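Local coordinates for methylglyoxal reductase (NADPH-dependent) (Candida albicans SC5314, PDB 6KWS), which probably reduces methylglyoxal and related carbonyl compounds with NADPH, as a member of the dihydroflavonol-4-reductase subfamily of Rossmann-fold epimerases and dehydratases, at residues P194-G199 with S215-S220; F198-F203 with Y328-Q333; D228-S233 with T269-V274; W237-D242 with E324-D329; L263-F268 with F318-L323. The protein carries 1 engineered substitution. All coordinates share one frame; numbering follows the deposited sequence.

Contact 1. Residues P194-G199 with S215-S220; sequences PSFVFG and SEIINS
Within the beta-alpha-beta unit of strand 196-198, helix 216-222 and strand 234-239, Phe196 and Phe198 of the first strand pack against Ile217 and Ile218 of the helix. The short strand and the helix axis are 9.4 Å apart at closest approach and 66° from parallel. Ile218 makes a CH-pi contact: its CD1 methyl lies over one face of the Phe198 ring, 3.9 Å from the centroid. The Phe198 side chain reaches this methyl because CG stands beside the backbone N (chi1 -68°), and a T-shaped stack with Phe268 holds the same ring on the strand 260-269 side. Ile217 divides its CD1 between both aromatics. It covers a face of Phe196, 4.0 Å from CD1 of that ring, and meets Phe198 at the ring edge, 4.3 Å from CE1. A hydrogen bond runs from Ser215 OG to Gly199 O at 3.1 Å, with the donor somewhat tilted from the carbonyl plane. It ties the residue just after the strand to the region leading into the helix. Val197 points the other way, toward Phe12 and Ile13, which, like Val197, belong to the NADPH site, empty in this model. The chemistry thus divides across the strand, with aromatic and aliphatic groups turned to the helix and the intervening valine turned to the cofactor site.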
# COMPACT_ATOMS: atom_id res chain seq x y z
N PRO A 194 -0.83 -5.37 -1.62
CA PRO A 194 -1.13 -5.63 -0.22
C PRO A 194 -2.63 -5.66 0.05
O PRO A 194 -3.43 -5.02 -0.63
CB PRO A 194 -0.47 -4.45 0.49
CG PRO A 194 -0.57 -3.35 -0.50
CD PRO A 194 -0.51 -3.95 -1.86
N SER A 195 -3.00 -6.44 1.07
CA SER A 195 -4.36 -6.34 1.61
C SER A 195 -4.47 -5.08 2.46
O SER A 195 -3.76 -4.10 2.18
CB SER A 195 -4.74 -7.58 2.43
OG SER A 195 -3.59 -8.29 2.83
N PHE A 196 -5.34 -5.06 3.47
CA PHE A 196 -5.40 -3.91 4.36
C PHE A 196 -4.06 -3.72 5.06
O PHE A 196 -3.52 -4.64 5.67
CB PHE A 196 -6.50 -4.05 5.41
CG PHE A 196 -7.87 -4.05 4.83
CD1 PHE A 196 -8.43 -2.88 4.35
CD2 PHE A 196 -8.62 -5.24 4.79
CE1 PHE A 196 -9.72 -2.88 3.81
CE2 PHE A 196 -9.90 -5.25 4.26
CZ PHE A 196 -10.45 -4.07 3.77
N VAL A 197 -3.51 -2.51 4.97
CA VAL A 197 -2.18 -2.24 5.49
C VAL A 197 -2.29 -1.66 6.89
O VAL A 197 -2.81 -0.56 7.08
CB VAL A 197 -1.41 -1.30 4.56
CG1 VAL A 197 -0.07 -1.02 5.17
CG2 VAL A 197 -1.27 -1.91 3.18
N PHE A 198 -1.79 -2.40 7.88
CA PHE A 198 -1.73 -1.99 9.27
C PHE A 198 -0.30 -1.58 9.60
O PHE A 198 0.61 -1.72 8.79
CB PHE A 198 -2.17 -3.13 10.20
CG PHE A 198 -3.61 -3.48 10.09
CD1 PHE A 198 -4.51 -2.61 9.52
CD2 PHE A 198 -4.08 -4.70 10.58
CE1 PHE A 198 -5.86 -2.94 9.42
CE2 PHE A 198 -5.43 -5.04 10.49
CZ PHE A 198 -6.32 -4.16 9.91
N GLY A 199 -0.09 -1.13 10.84
CA GLY A 199 1.24 -0.86 11.32
C GLY A 199 1.43 0.60 11.63
O GLY A 199 0.64 1.46 11.22
N SER A 215 -4.88 1.95 8.93
CA SER A 215 -4.84 1.75 10.37
C SER A 215 -6.02 2.41 11.08
O SER A 215 -6.22 2.16 12.27
CB SER A 215 -3.51 2.28 10.93
OG SER A 215 -2.44 1.35 10.76
N GLU A 216 -6.82 3.24 10.37
CA GLU A 216 -8.03 3.81 10.94
C GLU A 216 -9.04 2.74 11.36
O GLU A 216 -9.78 2.96 12.32
CB GLU A 216 -8.69 4.79 9.96
CG GLU A 216 -10.08 5.28 10.39
CD GLU A 216 -10.03 6.35 11.54
OE1 GLU A 216 -8.94 6.89 11.85
OE2 GLU A 216 -11.10 6.62 12.14
N ILE A 217 -9.07 1.59 10.69
CA ILE A 217 -9.80 0.44 11.22
C ILE A 217 -9.44 0.21 12.68
O ILE A 217 -10.31 0.10 13.55
CB ILE A 217 -9.53 -0.80 10.35
CG1 ILE A 217 -9.82 -0.45 8.90
CG2 ILE A 217 -10.34 -1.98 10.82
CD1 ILE A 217 -9.65 -1.57 7.95
N ILE A 218 -8.14 0.18 12.97
CA ILE A 218 -7.66 0.02 14.34
C ILE A 218 -8.01 1.24 15.18
O ILE A 218 -8.52 1.13 16.30
CB ILE A 218 -6.14 -0.25 14.33
CG1 ILE A 218 -5.89 -1.61 13.66
CG2 ILE A 218 -5.58 -0.19 15.73
CD1 ILE A 218 -4.46 -1.88 13.29
N ASN A 219 -7.74 2.43 14.63
CA ASN A 219 -8.05 3.67 15.33
C ASN A 219 -9.52 3.76 15.70
O ASN A 219 -9.87 4.23 16.79
CB ASN A 219 -7.65 4.86 14.45
CG ASN A 219 -7.37 6.11 15.26
OD1 ASN A 219 -7.00 6.02 16.42
ND2 ASN A 219 -7.58 7.27 14.66
N SER A 220 -10.41 3.33 14.79
CA SER A 220 -11.84 3.47 15.06
C SER A 220 -12.27 2.61 16.24
O SER A 220 -13.21 2.97 16.95
CB SER A 220 -12.63 3.12 13.80
OG SER A 220 -12.71 1.72 13.64

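Contact 2. Residues F198-F203 with Y328-Q333; sequences FGPQSF and YDTVEQ
The carbonyl O of Gln201 accepts a 2.6 Å hydrogen bond from Gln333 NE2, and the same amide takes a second bond in return, from Gln201 N to Gln333 OE1 at 2.8 Å. One side-chain amide therefore grips both backbone polar atoms of a single loop residue, much as the peptide of an adjacent strand would. The N-H of Gln201 comes to OE1 in the carbonyl plane, on a lone pair, whereas NE2 meets the Gln201 carbonyl 30° out of that carbonyl's plane. CG of Gln333 lies opposite the backbone N (chi1 -161°) and the chain runs on extended, which carries the amide out to the loop. With both ends of the amide engaged, its rotation is fixed. Apolar contact continues one helical turn back: Pro200 lies alongside Asp329, its CD 4.0 Å from Asp329 CB, while the carboxylate of Asp329 turns away to a salt bridge with Arg241. Thr330 crosses the proline at about a right angle, and its OG1 rests against the Gly199 backbone while bonding to Ser326 O in its own helix. The 198-203 loop leaves the end of strand 196-198 and is held between two helices: helix 323-337 on the glutamine side, and helix 12-23, where His16 bonds to Pro200 O, Lys19 to Ser202 O, and Gln201 packs on Phe12 of the NADPH site.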
# COMPACT_ATOMS: atom_id res chain seq x y z
N PHE A 198 -1.79 -2.40 7.88
CA PHE A 198 -1.73 -1.99 9.27
C PHE A 198 -0.30 -1.58 9.60
O PHE A 198 0.61 -1.72 8.79
CB PHE A 198 -2.17 -3.13 10.20
CG PHE A 198 -3.61 -3.48 10.09
CD1 PHE A 198 -4.51 -2.61 9.52
CD2 PHE A 198 -4.08 -4.70 10.58
CE1 PHE A 198 -5.86 -2.94 9.42
CE2 PHE A 198 -5.43 -5.04 10.49
CZ PHE A 198 -6.32 -4.16 9.91
N GLY A 199 -0.09 -1.13 10.84
CA GLY A 199 1.24 -0.86 11.32
C GLY A 199 1.43 0.60 11.63
O GLY A 199 0.64 1.46 11.22
N PRO A 200 2.50 0.92 12.36
CA PRO A 200 2.76 2.31 12.74
C PRO A 200 3.27 3.14 11.57
O PRO A 200 3.79 2.62 10.58
CB PRO A 200 3.85 2.16 13.79
CG PRO A 200 4.64 0.97 13.24
CD PRO A 200 3.59 0.02 12.79
N GLN A 201 3.15 4.46 11.71
CA GLN A 201 3.84 5.38 10.81
C GLN A 201 5.34 5.45 11.10
O GLN A 201 5.80 5.17 12.21
CB GLN A 201 3.24 6.77 10.92
CG GLN A 201 1.75 6.76 10.90
CD GLN A 201 1.20 7.92 10.13
OE1 GLN A 201 1.03 9.01 10.69
NE2 GLN A 201 0.93 7.71 8.85
N SER A 202 6.11 5.84 10.09
CA SER A 202 7.56 5.89 10.28
C SER A 202 7.95 6.83 11.41
O SER A 202 9.01 6.67 12.03
CB SER A 202 8.27 6.32 8.99
OG SER A 202 7.76 5.62 7.87
N PHE A 203 7.10 7.80 11.70
CA PHE A 203 7.39 8.86 12.65
C PHE A 203 6.14 9.14 13.46
O PHE A 203 5.04 9.28 12.90
CB PHE A 203 7.88 10.10 11.90
CG PHE A 203 9.18 9.88 11.16
CD1 PHE A 203 10.39 9.93 11.84
CD2 PHE A 203 9.19 9.56 9.81
CE1 PHE A 203 11.60 9.71 11.17
CE2 PHE A 203 10.38 9.32 9.14
CZ PHE A 203 11.60 9.40 9.82
N TYR A 328 -0.26 -3.96 18.07
CA TYR A 328 0.35 -3.35 19.25
C TYR A 328 1.20 -2.15 18.86
O TYR A 328 1.04 -1.06 19.41
CB TYR A 328 1.22 -4.36 19.99
CG TYR A 328 1.89 -3.79 21.21
CD1 TYR A 328 1.21 -3.70 22.42
CD2 TYR A 328 3.21 -3.33 21.17
CE1 TYR A 328 1.81 -3.19 23.55
CE2 TYR A 328 3.82 -2.82 22.29
CZ TYR A 328 3.12 -2.75 23.48
OH TYR A 328 3.70 -2.24 24.62
N ASP A 329 2.12 -2.35 17.90
CA ASP A 329 2.97 -1.26 17.47
C ASP A 329 2.14 -0.08 16.99
O ASP A 329 2.55 1.07 17.16
CB ASP A 329 3.91 -1.72 16.36
CG ASP A 329 4.94 -2.70 16.83
OD1 ASP A 329 5.08 -2.89 18.06
OD2 ASP A 329 5.62 -3.28 15.97
N THR A 330 0.97 -0.34 16.42
CA THR A 330 0.14 0.74 15.91
C THR A 330 -0.54 1.49 17.05
O THR A 330 -0.51 2.73 17.10
CB THR A 330 -0.92 0.19 14.95
OG1 THR A 330 -0.29 -0.60 13.94
CG2 THR A 330 -1.72 1.30 14.29
N VAL A 331 -1.19 0.75 17.95
CA VAL A 331 -1.88 1.38 19.05
C VAL A 331 -0.89 2.13 19.94
O VAL A 331 -1.16 3.27 20.36
CB VAL A 331 -2.69 0.34 19.85
CG1 VAL A 331 -3.32 0.98 21.10
CG2 VAL A 331 -3.75 -0.28 18.99
N GLU A 332 0.25 1.50 20.24
CA GLU A 332 1.26 2.13 21.09
C GLU A 332 1.61 3.50 20.55
O GLU A 332 1.62 4.50 21.27
CB GLU A 332 2.51 1.25 21.16
CG GLU A 332 3.30 1.38 22.46
CD GLU A 332 4.80 1.06 22.32
OE1 GLU A 332 5.54 1.18 23.33
OE2 GLU A 332 5.24 0.71 21.19
N GLN A 333 1.84 3.57 19.24
CA GLN A 333 2.20 4.82 18.61
C GLN A 333 1.09 5.85 18.75
O GLN A 333 1.33 6.97 19.18
CB GLN A 333 2.53 4.57 17.15
CG GLN A 333 3.32 5.65 16.49
CD GLN A 333 3.37 5.44 15.00
OE1 GLN A 333 2.40 5.00 14.39
NE2 GLN A 333 4.51 5.74 14.40

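Contact 3. Residues D228-S233 with T269-V274; sequences DSIPAS and TSQSLV
Ile230 and Val274 reach toward each other tip to tip, with Ile230 CD1 3.8 Å from Val274 CG2. The same isoleucine crosses Gln271 at about a right angle, so that CD1 also lies beside the OE1 end of the amide. That amide is occupied with other partners, since NE2 bonds to Asp275 and Val290 O, and OE1 weakly to Glu292 N. The second branch of Ile230, CG2, turns to the helix start and comes within 3.6 Å of Ser270 CB. Ser233 approaches Ser270 from the strand side, its CB against Ser270 OG, and its own hydroxyl turns back to Ala232 O at 2.8 Å. Between the backbones, Ser270 N gives a weak hydrogen bond to Ser233 O at 3.0 Å, and Thr269 CA makes a C-H...O contact to that carbonyl. Helix 270-280 opens with a capping box: Thr269 N donates to Ser272 OG at 3.1 Å, and Thr269 OG1 accepts weakly from Gln271 N. Polar bonding at this junction is thus concentrated at the helix N-terminus, where the Ser233 carbonyl supplements the cap, while the aliphatic contact of Ile230 with Val274 covers the next turn.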
# COMPACT_ATOMS: atom_id res chain seq x y z
N ASP A 228 -20.79 0.22 23.07
CA ASP A 228 -20.90 0.26 21.62
C ASP A 228 -20.81 -1.14 21.05
O ASP A 228 -20.16 -2.03 21.61
CB ASP A 228 -19.78 1.11 21.01
CG ASP A 228 -19.95 2.58 21.30
OD1 ASP A 228 -18.99 3.35 21.08
OD2 ASP A 228 -21.06 2.95 21.75
N SER A 229 -21.51 -1.34 19.94
CA SER A 229 -21.32 -2.57 19.18
C SER A 229 -20.05 -2.44 18.36
O SER A 229 -19.64 -1.33 17.98
CB SER A 229 -22.54 -2.87 18.29
OG SER A 229 -22.95 -1.71 17.58
N ILE A 230 -19.41 -3.57 18.12
CA ILE A 230 -18.12 -3.58 17.45
C ILE A 230 -18.35 -3.56 15.94
O ILE A 230 -19.18 -4.33 15.45
CB ILE A 230 -17.34 -4.82 17.85
CG1 ILE A 230 -17.00 -4.74 19.35
CG2 ILE A 230 -16.12 -5.01 16.95
CD1 ILE A 230 -16.43 -6.00 19.90
N PRO A 231 -17.66 -2.71 15.18
CA PRO A 231 -17.91 -2.65 13.74
C PRO A 231 -17.69 -4.01 13.10
O PRO A 231 -16.96 -4.87 13.62
CB PRO A 231 -16.90 -1.63 13.22
CG PRO A 231 -16.40 -0.91 14.42
CD PRO A 231 -16.48 -1.89 15.55
N ALA A 232 -18.36 -4.23 11.98
CA ALA A 232 -18.01 -5.34 11.12
C ALA A 232 -16.92 -4.85 10.18
O ALA A 232 -17.07 -3.81 9.52
CB ALA A 232 -19.23 -5.86 10.36
N SER A 233 -15.80 -5.55 10.19
CA SER A 233 -14.69 -5.27 9.29
C SER A 233 -13.92 -6.56 9.22
O SER A 233 -13.65 -7.18 10.25
CB SER A 233 -13.78 -4.15 9.81
OG SER A 233 -14.44 -2.90 9.72
N THR A 269 -10.87 -10.07 11.78
CA THR A 269 -12.11 -9.31 11.92
C THR A 269 -11.91 -8.25 12.99
O THR A 269 -10.90 -8.22 13.69
CB THR A 269 -13.30 -10.20 12.28
OG1 THR A 269 -13.33 -10.39 13.70
CG2 THR A 269 -13.22 -11.53 11.57
N SER A 270 -12.88 -7.35 13.11
CA SER A 270 -12.76 -6.31 14.13
C SER A 270 -12.63 -6.92 15.51
O SER A 270 -11.93 -6.37 16.37
CB SER A 270 -13.95 -5.36 14.08
OG SER A 270 -13.82 -4.52 12.97
N GLN A 271 -13.29 -8.05 15.74
CA GLN A 271 -13.15 -8.71 17.04
C GLN A 271 -11.71 -9.14 17.28
O GLN A 271 -11.24 -9.12 18.43
CB GLN A 271 -14.12 -9.89 17.12
CG GLN A 271 -14.08 -10.61 18.45
CD GLN A 271 -14.73 -9.80 19.57
OE1 GLN A 271 -15.91 -9.45 19.50
NE2 GLN A 271 -13.95 -9.53 20.61
N SER A 272 -10.99 -9.51 16.22
CA SER A 272 -9.58 -9.84 16.38
C SER A 272 -8.83 -8.67 16.99
O SER A 272 -8.01 -8.84 17.89
CB SER A 272 -8.97 -10.20 15.04
OG SER A 272 -9.72 -11.22 14.41
N LEU A 273 -9.13 -7.46 16.51
CA LEU A 273 -8.42 -6.27 16.96
C LEU A 273 -8.80 -5.91 18.39
O LEU A 273 -7.94 -5.63 19.22
CB LEU A 273 -8.70 -5.12 16.02
CG LEU A 273 -8.54 -5.47 14.55
CD1 LEU A 273 -8.83 -4.24 13.70
CD2 LEU A 273 -7.14 -6.02 14.29
N VAL A 274 -10.11 -5.90 18.67
CA VAL A 274 -10.62 -5.69 20.03
C VAL A 274 -9.90 -6.61 21.02
O VAL A 274 -9.32 -6.14 22.01
CB VAL A 274 -12.14 -5.91 20.08
CG1 VAL A 274 -12.63 -5.79 21.51
CG2 VAL A 274 -12.83 -4.90 19.18

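Contact 4. Residues W237-D242 with E324-D329; sequences WVDVRD and EQSVYD
Arg241 bridges two aspartates, Asp239 and Asp329, in a salt-bridge network. It grips Asp329 end-on, both terminal nitrogens converging on one oxygen, with OD2 2.9 Å from NH2 and 3.1 Å from NH1. NH2 meets the anti lone pair of OD2, NH1 comes from above the carboxylate, and the two planes stand 79° apart. Asp239 is held side-on instead, by an almost straight NE to OD1 bond of 2.8 Å and an NH2 to OD2 bond of 2.9 Å. The arginine bends at chi3 (-61°) to make this return. It probably offsets the mutual repulsion of the two carboxylates, whose OD2 atoms are 5.4 Å apart, and a cation-pi contact with Tyr321 further places it.

Among the uncharged donors, Ser326 OG reaches Asp239 OD2 at 2.7 Å on the anti side. Arg241 N binds Asp239 OD1 at 2.8 Å, from the face opposite to NE, so each oxygen of this buried carboxylate has two donors. Apolar contact is slight: the six-membered ring of Trp237 lies obliquely against the helix, CZ3 3.6 Å from Ser326 CB. Asp239 ends strand 234-239 and is the N-cap of helix 240-252. The arrangement is a strand-to-helix junction in the mixed part of the sheet of this Rossmann-type fold, tied through its capping aspartate to helix 323-337 near the chain end.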
# COMPACT_ATOMS: atom_id res chain seq x y z
N TRP A 237 -4.81 -8.73 6.03
CA TRP A 237 -4.03 -7.59 6.46
C TRP A 237 -2.56 -7.94 6.27
O TRP A 237 -2.20 -9.10 6.13
CB TRP A 237 -4.33 -7.24 7.93
CG TRP A 237 -3.75 -8.30 8.80
CD1 TRP A 237 -4.32 -9.50 9.13
CD2 TRP A 237 -2.44 -8.30 9.37
NE1 TRP A 237 -3.44 -10.25 9.88
CE2 TRP A 237 -2.28 -9.53 10.04
CE3 TRP A 237 -1.38 -7.38 9.37
CZ2 TRP A 237 -1.11 -9.86 10.71
CZ3 TRP A 237 -0.23 -7.71 10.04
CH2 TRP A 237 -0.10 -8.94 10.70
N VAL A 238 -1.72 -6.91 6.30
CA VAL A 238 -0.28 -7.08 6.27
C VAL A 238 0.32 -5.83 6.88
O VAL A 238 -0.25 -4.74 6.76
CB VAL A 238 0.21 -7.32 4.82
CG1 VAL A 238 -0.19 -6.15 3.96
CG2 VAL A 238 1.70 -7.52 4.77
N ASP A 239 1.44 -5.98 7.59
CA ASP A 239 2.07 -4.83 8.23
C ASP A 239 2.78 -3.97 7.19
O ASP A 239 3.40 -4.48 6.25
CB ASP A 239 3.06 -5.30 9.31
CG ASP A 239 3.66 -4.14 10.10
OD1 ASP A 239 4.64 -3.51 9.64
OD2 ASP A 239 3.15 -3.88 11.21
N VAL A 240 2.71 -2.65 7.39
CA VAL A 240 3.24 -1.67 6.44
C VAL A 240 4.73 -1.83 6.25
O VAL A 240 5.26 -1.58 5.15
CB VAL A 240 2.89 -0.24 6.91
CG1 VAL A 240 3.51 0.03 8.26
CG2 VAL A 240 3.35 0.81 5.88
N ARG A 241 5.45 -2.23 7.30
CA ARG A 241 6.90 -2.38 7.20
C ARG A 241 7.27 -3.54 6.27
O ARG A 241 8.27 -3.46 5.54
CB ARG A 241 7.47 -2.56 8.59
CG ARG A 241 7.42 -1.27 9.39
CD ARG A 241 7.57 -1.50 10.87
NE ARG A 241 6.50 -2.33 11.41
CZ ARG A 241 6.33 -2.59 12.70
NH1 ARG A 241 7.16 -2.08 13.60
NH2 ARG A 241 5.32 -3.36 13.10
N ASP A 242 6.48 -4.62 6.27
CA ASP A 242 6.73 -5.71 5.33
C ASP A 242 6.35 -5.32 3.91
O ASP A 242 7.01 -5.75 2.95
CB ASP A 242 5.97 -6.95 5.79
CG ASP A 242 6.41 -7.40 7.17
OD1 ASP A 242 7.63 -7.24 7.45
OD2 ASP A 242 5.56 -7.88 7.98
N GLU A 324 -0.63 -9.49 16.36
CA GLU A 324 -0.43 -8.85 17.66
C GLU A 324 0.68 -7.81 17.61
O GLU A 324 0.51 -6.70 18.13
CB GLU A 324 -0.14 -9.91 18.74
CG GLU A 324 0.25 -9.35 20.15
CD GLU A 324 1.74 -8.99 20.29
OE1 GLU A 324 2.05 -7.89 20.84
OE2 GLU A 324 2.61 -9.79 19.85
N GLN A 325 1.82 -8.13 17.00
CA GLN A 325 2.87 -7.13 16.89
C GLN A 325 2.38 -5.91 16.13
O GLN A 325 2.52 -4.77 16.59
CB GLN A 325 4.11 -7.71 16.20
CG GLN A 325 4.47 -9.06 16.71
CD GLN A 325 5.68 -9.64 16.03
OE1 GLN A 325 5.61 -10.06 14.87
NE2 GLN A 325 6.80 -9.67 16.74
N SER A 326 1.77 -6.14 14.98
CA SER A 326 1.34 -5.05 14.12
C SER A 326 0.31 -4.18 14.82
O SER A 326 0.42 -2.95 14.83
CB SER A 326 0.79 -5.62 12.81
OG SER A 326 0.67 -4.61 11.82
N VAL A 327 -0.70 -4.81 15.43
CA VAL A 327 -1.73 -4.05 16.13
C VAL A 327 -1.12 -3.29 17.29
O VAL A 327 -1.40 -2.10 17.49
CB VAL A 327 -2.87 -4.97 16.59
CG1 VAL A 327 -3.79 -4.22 17.53
CG2 VAL A 327 -3.62 -5.47 15.40
N TYR A 328 -0.26 -3.96 18.07
CA TYR A 328 0.35 -3.35 19.25
C TYR A 328 1.20 -2.15 18.86
O TYR A 328 1.04 -1.06 19.41
CB TYR A 328 1.22 -4.36 19.99
CG TYR A 328 1.89 -3.79 21.21
CD1 TYR A 328 1.21 -3.70 22.42
CD2 TYR A 328 3.21 -3.33 21.17
CE1 TYR A 328 1.81 -3.19 23.55
CE2 TYR A 328 3.82 -2.82 22.29
CZ TYR A 328 3.12 -2.75 23.48
OH TYR A 328 3.70 -2.24 24.62
N ASP A 329 2.12 -2.35 17.90
CA ASP A 329 2.97 -1.26 17.47
C ASP A 329 2.14 -0.08 16.99
O ASP A 329 2.55 1.07 17.16
CB ASP A 329 3.91 -1.72 16.36
CG ASP A 329 4.94 -2.70 16.83
OD1 ASP A 329 5.08 -2.89 18.06
OD2 ASP A 329 5.62 -3.28 15.97

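Contact 5. Residues L263-F268 with F318-L323; sequences LNSGRF and FEYYNL
A single hydrogen bond joins the two segments, from Ser265 OG to Tyr321 O at 3.0 Å. The hydroxyl lies nearly in line with the carbonyl (C=O...O 166°), a position it reaches by standing opposite the backbone N about CA-CB (chi1 -168°).

Around it, Tyr320 supplies most of the van der Waals contact. Its ring presents an edge to the strand, CE2 3.5 Å from Asn264 O and CD2 3.8 Å from Ser265 CA, both close to the ring plane. The phenol end crosses Leu263, with OH 4.2 Å from Leu263 CG. This part of strand 260-269 is a classic beta bulge in the sheet: Ser265 and Gly266 both face Trp237 on strand 234-239.

Apolar contact resumes beyond the bulge, where Phe268 CB comes within 4.4 Å of Leu323 CD1. Leu323 begins helix 323-337, directly after Asn322, the N-cap residue whose OD1 accepts from Gln325 N, and its side chain also touches Trp237.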
# COMPACT_ATOMS: atom_id res chain seq x y z
N LEU A 263 0.88 -9.35 -0.97
CA LEU A 263 1.36 -9.07 0.37
C LEU A 263 0.21 -9.23 1.34
O LEU A 263 -0.68 -8.36 1.43
CB LEU A 263 2.01 -7.70 0.49
CG LEU A 263 3.48 -8.15 0.49
CD1 LEU A 263 4.00 -8.25 -0.94
CD2 LEU A 263 4.38 -7.36 1.40
N ASN A 264 0.21 -10.36 2.04
CA ASN A 264 -0.80 -10.65 3.04
C ASN A 264 -0.19 -11.54 4.11
O ASN A 264 0.39 -12.59 3.82
CB ASN A 264 -2.02 -11.33 2.42
CG ASN A 264 -3.13 -11.54 3.44
OD1 ASN A 264 -3.90 -10.64 3.72
ND2 ASN A 264 -3.20 -12.74 4.00
N SER A 265 -0.33 -11.11 5.35
CA SER A 265 0.12 -11.85 6.51
C SER A 265 -0.95 -12.75 7.12
O SER A 265 -0.61 -13.70 7.83
CB SER A 265 0.60 -10.86 7.57
OG SER A 265 1.29 -11.53 8.60
N GLY A 266 -2.23 -12.47 6.92
CA GLY A 266 -3.24 -13.23 7.61
C GLY A 266 -4.59 -12.56 7.50
O GLY A 266 -4.79 -11.63 6.71
N ARG A 267 -5.51 -13.05 8.31
CA ARG A 267 -6.89 -12.62 8.26
C ARG A 267 -7.26 -11.96 9.59
O ARG A 267 -6.67 -12.25 10.63
CB ARG A 267 -7.81 -13.82 7.98
CG ARG A 267 -7.60 -14.44 6.62
CD ARG A 267 -7.88 -13.42 5.52
NE ARG A 267 -8.42 -14.06 4.31
CZ ARG A 267 -9.07 -13.41 3.35
NH1 ARG A 267 -9.29 -12.10 3.44
NH2 ARG A 267 -9.53 -14.08 2.29
N PHE A 268 -8.23 -11.06 9.54
CA PHE A 268 -8.72 -10.43 10.77
C PHE A 268 -10.20 -10.14 10.63
O PHE A 268 -10.73 -9.98 9.52
CB PHE A 268 -8.00 -9.12 11.08
CG PHE A 268 -8.47 -7.98 10.24
CD1 PHE A 268 -8.02 -7.82 8.94
CD2 PHE A 268 -9.42 -7.09 10.73
CE1 PHE A 268 -8.48 -6.78 8.14
CE2 PHE A 268 -9.89 -6.06 9.94
CZ PHE A 268 -9.42 -5.90 8.64
N PHE A 318 11.33 -13.51 3.86
CA PHE A 318 11.55 -12.97 5.19
C PHE A 318 10.27 -13.12 6.00
O PHE A 318 9.18 -13.22 5.44
CB PHE A 318 12.04 -11.50 5.17
CG PHE A 318 11.07 -10.49 4.58
CD1 PHE A 318 10.08 -9.89 5.37
CD2 PHE A 318 11.18 -10.09 3.26
CE1 PHE A 318 9.21 -8.93 4.83
CE2 PHE A 318 10.32 -9.14 2.71
CZ PHE A 318 9.33 -8.56 3.50
N GLU A 319 10.44 -13.15 7.32
CA GLU A 319 9.34 -13.32 8.25
C GLU A 319 8.54 -12.02 8.38
O GLU A 319 9.10 -10.94 8.58
CB GLU A 319 9.90 -13.75 9.61
CG GLU A 319 8.91 -13.76 10.79
CD GLU A 319 9.55 -13.36 12.15
OE1 GLU A 319 10.00 -14.27 12.88
OE2 GLU A 319 9.60 -12.13 12.48
N TYR A 320 7.22 -12.12 8.24
CA TYR A 320 6.33 -10.99 8.46
C TYR A 320 6.04 -10.80 9.94
O TYR A 320 6.03 -11.77 10.72
CB TYR A 320 4.99 -11.19 7.76
CG TYR A 320 4.99 -11.33 6.26
CD1 TYR A 320 6.12 -11.08 5.49
CD2 TYR A 320 3.83 -11.70 5.60
CE1 TYR A 320 6.08 -11.22 4.11
CE2 TYR A 320 3.78 -11.83 4.26
CZ TYR A 320 4.90 -11.60 3.51
OH TYR A 320 4.79 -11.75 2.16
N TYR A 321 5.77 -9.55 10.33
CA TYR A 321 5.10 -9.31 11.61
C TYR A 321 3.78 -10.08 11.67
O TYR A 321 3.17 -10.39 10.64
CB TYR A 321 4.82 -7.83 11.78
CG TYR A 321 6.03 -6.96 11.99
CD1 TYR A 321 6.54 -6.77 13.26
CD2 TYR A 321 6.64 -6.30 10.93
CE1 TYR A 321 7.64 -5.96 13.47
CE2 TYR A 321 7.75 -5.49 11.13
CZ TYR A 321 8.24 -5.32 12.40
OH TYR A 321 9.33 -4.52 12.66
N ASN A 322 3.32 -10.39 12.89
CA ASN A 322 2.01 -11.01 13.04
C ASN A 322 0.99 -9.97 13.51
O ASN A 322 1.33 -8.80 13.76
CB ASN A 322 2.08 -12.21 13.98
CG ASN A 322 2.47 -11.84 15.42
OD1 ASN A 322 2.05 -10.82 15.97
ND2 ASN A 322 3.26 -12.71 16.04
N LEU A 323 -0.27 -10.40 13.64
CA LEU A 323 -1.34 -9.47 14.01
C LEU A 323 -1.02 -8.74 15.31
O LEU A 323 -1.13 -7.51 15.39
CB LEU A 323 -2.68 -10.19 14.14
CG LEU A 323 -3.92 -9.56 13.49
CD1 LEU A 323 -5.14 -9.74 14.35
CD2 LEU A 323 -3.76 -8.11 13.08

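Four contacts gather at the end of the mixed sheet formed by strands 260-269, 234-239 and 196-198, and contact 3 lies to one side. Contacts 4 and 5 are closest, their centres 7 Å apart, while contact 3 lies 19 Å from contacts 2 and 5. Contacts 1 and 2 start from the same run around strand 196-198 and share Phe198 and Gly199; contacts 2 and 4 share helix 323-337, which contact 5 leads into. Along the chain, contacts 3 and 5 are nested within the loop closed by contact 2. The C-terminal helix is thus tied back to strands and loops beside Val197 of the NADPH site, and Leu273 links contact 3 to Ile217, Ile218 and Val327.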